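Local atomic coordinates of fatty acid amide hydrolase (Candida albicans, PDB entry 6KVR), a protein that probably hydrolyses amides of monocarboxylic acids, such as fatty acids, to the free acid and ammonia, as a member of the amidase signature family. Residues 384-387 against 388-392. Sequence-based numbering, arbitrary orientation.
Sequences NTKL and AYETV
The carbonyl oxygen Leu387 O is gripped twice by Thr391, one turn further along the helix. Thr391 N donates the regular helix bond to Leu387 O at 2.8 Å, and Thr391 OG1 a second to Leu387 O, also at 2.8 Å. The donors come from opposite faces of the carbonyl plane, the hydroxyl 37° out of it. With OG1 anti to its own carbonyl carbon (chi1 -58°), the hydroxyl is turned back toward the preceding turn; a threonine hydroxyl satisfied within the helix suits this buried position. The side chain of Leu387 crosses that of Thr391 at a slant, its CD1 lying 3.8 Å from Thr391 OG1.

On another side of the helix, Lys386 and Glu390 make a looser i, i+4 pair. The lysine is stretched out, and its CE, not the ammonium, lies closest to the carboxylate, 3.3 Å from Glu390 OE1. Lys386 NZ stays 4.5 Å from Glu390 OE1, beyond a salt bridge, though the charges probably attract weakly. Charged ends suit the exposed Lys386 and partly exposed Glu390.

Asn384 occupies the N-cap position, yet its side chain makes no capping bond; its ND2 is hydrogen-bonded to Gln450 OE1. Its positive phi (60°) suits asparagine better than most residues. Asn384 O starts the helical bonding, accepting from Ala388 N at 2.9 Å. Thr385 directs its hydroxyl to Asp350 O. Tyr389 packs on Leu352, Asn480 and Ser482, its side chain about 9 Å from Gly255, predicted to bind substrate.

Helix 385-397, opening here, follows strand 376-379, one edge of the mixed sheet. Leu387 and Thr391 rest on Thr443 of helix 434-457, while the small Ala388 lets Leu486 of helix 482-490 come close, and Thr391 and Val392 meet Ile489 of that helix.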
ATOM      1  N   ASN A 384     -15.708 -18.279  -0.271  1.00 25.57           N
ATOM      2  CA  ASN A 384     -14.704 -18.182  -1.327  1.00 26.76           C
ATOM      3  C   ASN A 384     -13.306 -18.582  -0.865  1.00 25.31           C
ATOM      4  O   ASN A 384     -12.323 -18.127  -1.448  1.00 25.11           O
ATOM      5  CB  ASN A 384     -14.653 -16.771  -1.920  1.00 28.33           C
ATOM      6  CG  ASN A 384     -15.709 -16.554  -2.957  1.00 32.42           C
ATOM      7  OD1 ASN A 384     -15.956 -17.423  -3.784  1.00 36.92           O
ATOM      8  ND2 ASN A 384     -16.347 -15.391  -2.923  1.00 26.50           N
ATOM      9  N   THR A 385     -13.193 -19.427   0.174  1.00 26.67           N
ATOM     10  CA  THR A 385     -11.869 -19.862   0.619  1.00 27.17           C
ATOM     11  C   THR A 385     -11.130 -20.646  -0.465  1.00 24.60           C
ATOM     12  O   THR A 385      -9.903 -20.575  -0.549  1.00 26.88           O
ATOM     13  CB  THR A 385     -11.964 -20.697   1.905  1.00 29.65           C
ATOM     14  OG1 THR A 385     -12.893 -21.768   1.726  1.00 27.09           O
ATOM     15  CG2 THR A 385     -12.408 -19.824   3.099  1.00 26.52           C
ATOM     16  N   LYS A 386     -11.849 -21.376  -1.314  1.00 24.49           N
ATOM     17  CA  LYS A 386     -11.196 -22.066  -2.419  1.00 24.60           C
ATOM     18  C   LYS A 386     -10.603 -21.077  -3.418  1.00 25.95           C
ATOM     19  O   LYS A 386      -9.461 -21.241  -3.858  1.00 26.31           O
ATOM     20  CB  LYS A 386     -12.181 -23.010  -3.111  1.00 29.02           C
ATOM     21  CG  LYS A 386     -11.574 -23.767  -4.289  1.00 32.36           C
ATOM     22  CD  LYS A 386     -12.508 -24.864  -4.767  1.00 40.16           C
ATOM     23  CE  LYS A 386     -12.034 -25.452  -6.092  1.00 50.78           C
ATOM     24  NZ  LYS A 386     -12.937 -26.540  -6.576  1.00 57.53           N
ATOM     25  N   LEU A 387     -11.363 -20.042  -3.797  1.00 25.52           N
ATOM     26  CA  LEU A 387     -10.789 -19.024  -4.671  1.00 25.76           C
ATOM     27  C   LEU A 387      -9.609 -18.325  -3.997  1.00 23.03           C
ATOM     28  O   LEU A 387      -8.588 -18.053  -4.643  1.00 22.54           O
ATOM     29  CB  LEU A 387     -11.865 -18.016  -5.077  1.00 27.43           C
ATOM     30  CG  LEU A 387     -11.461 -16.921  -6.068  1.00 29.59           C
ATOM     31  CD1 LEU A 387     -11.068 -17.524  -7.414  1.00 24.40           C
ATOM     32  CD2 LEU A 387     -12.602 -15.908  -6.225  1.00 27.82           C
ATOM     33  N   ALA A 388      -9.733 -18.017  -2.698  1.00 20.57           N
ATOM     34  CA  ALA A 388      -8.640 -17.351  -2.000  1.00 22.51           C
ATOM     35  C   ALA A 388      -7.388 -18.220  -2.002  1.00 20.49           C
ATOM     36  O   ALA A 388      -6.290 -17.735  -2.296  1.00 20.13           O
ATOM     37  CB  ALA A 388      -9.048 -16.994  -0.571  1.00 20.28           C
ATOM     38  N   TYR A 389      -7.548 -19.519  -1.740  1.00 22.42           N
ATOM     39  CA  TYR A 389      -6.402 -20.426  -1.688  1.00 22.02           C
ATOM     40  C   TYR A 389      -5.720 -20.527  -3.043  1.00 22.82           C
ATOM     41  O   TYR A 389      -4.493 -20.413  -3.140  1.00 22.94           O
ATOM     42  CB  TYR A 389      -6.851 -21.808  -1.212  1.00 22.87           C
ATOM     43  CG  TYR A 389      -5.740 -22.834  -1.171  1.00 27.97           C
ATOM     44  CD1 TYR A 389      -4.864 -22.900  -0.090  1.00 27.18           C
ATOM     45  CD2 TYR A 389      -5.560 -23.743  -2.217  1.00 30.75           C
ATOM     46  CE1 TYR A 389      -3.852 -23.856  -0.038  1.00 27.98           C
ATOM     47  CE2 TYR A 389      -4.534 -24.704  -2.177  1.00 31.61           C
ATOM     48  CZ  TYR A 389      -3.683 -24.750  -1.089  1.00 30.95           C
ATOM     49  OH  TYR A 389      -2.658 -25.690  -1.046  1.00 29.56           O
ATOM     50  N   GLU A 390      -6.510 -20.709  -4.106  1.00 21.81           N
ATOM     51  CA  GLU A 390      -5.953 -20.839  -5.448  1.00 26.57           C
ATOM     52  C   GLU A 390      -5.310 -19.544  -5.912  1.00 25.31           C
ATOM     53  O   GLU A 390      -4.247 -19.562  -6.545  1.00 21.14           O
ATOM     54  CB  GLU A 390      -7.040 -21.250  -6.448  1.00 26.08           C
ATOM     55  CG  GLU A 390      -7.301 -22.746  -6.481  1.00 35.58           C
ATOM     56  CD  GLU A 390      -8.688 -23.099  -7.010  1.00 42.42           C
ATOM     57  OE1 GLU A 390      -9.095 -24.274  -6.863  1.00 44.32           O
ATOM     58  OE2 GLU A 390      -9.361 -22.216  -7.594  1.00 43.14           O
ATOM     59  N   THR A 391      -5.947 -18.404  -5.631  1.00 22.68           N
ATOM     60  CA  THR A 391      -5.379 -17.143  -6.090  1.00 22.10           C
ATOM     61  C   THR A 391      -4.046 -16.869  -5.409  1.00 20.40           C
ATOM     62  O   THR A 391      -3.069 -16.495  -6.066  1.00 19.12           O
ATOM     63  CB  THR A 391      -6.354 -15.984  -5.848  1.00 22.37           C
ATOM     64  OG1 THR A 391      -7.586 -16.250  -6.525  1.00 21.89           O
ATOM     65  CG2 THR A 391      -5.759 -14.676  -6.392  1.00 17.92           C
ATOM     66  N   VAL A 392      -3.973 -17.060  -4.090  1.00 18.93           N
ATOM     67  CA  VAL A 392      -2.728 -16.710  -3.424  1.00 18.29           C
ATOM     68  C   VAL A 392      -1.621 -17.688  -3.806  1.00 21.33           C
ATOM     69  O   VAL A 392      -0.463 -17.290  -3.977  1.00 21.07           O
ATOM     70  CB  VAL A 392      -2.922 -16.614  -1.898  1.00 22.91           C
ATOM     71  CG1 VAL A 392      -2.933 -18.000  -1.214  1.00 22.24           C
ATOM     72  CG2 VAL A 392      -1.839 -15.681  -1.308  1.00 21.13           C
TER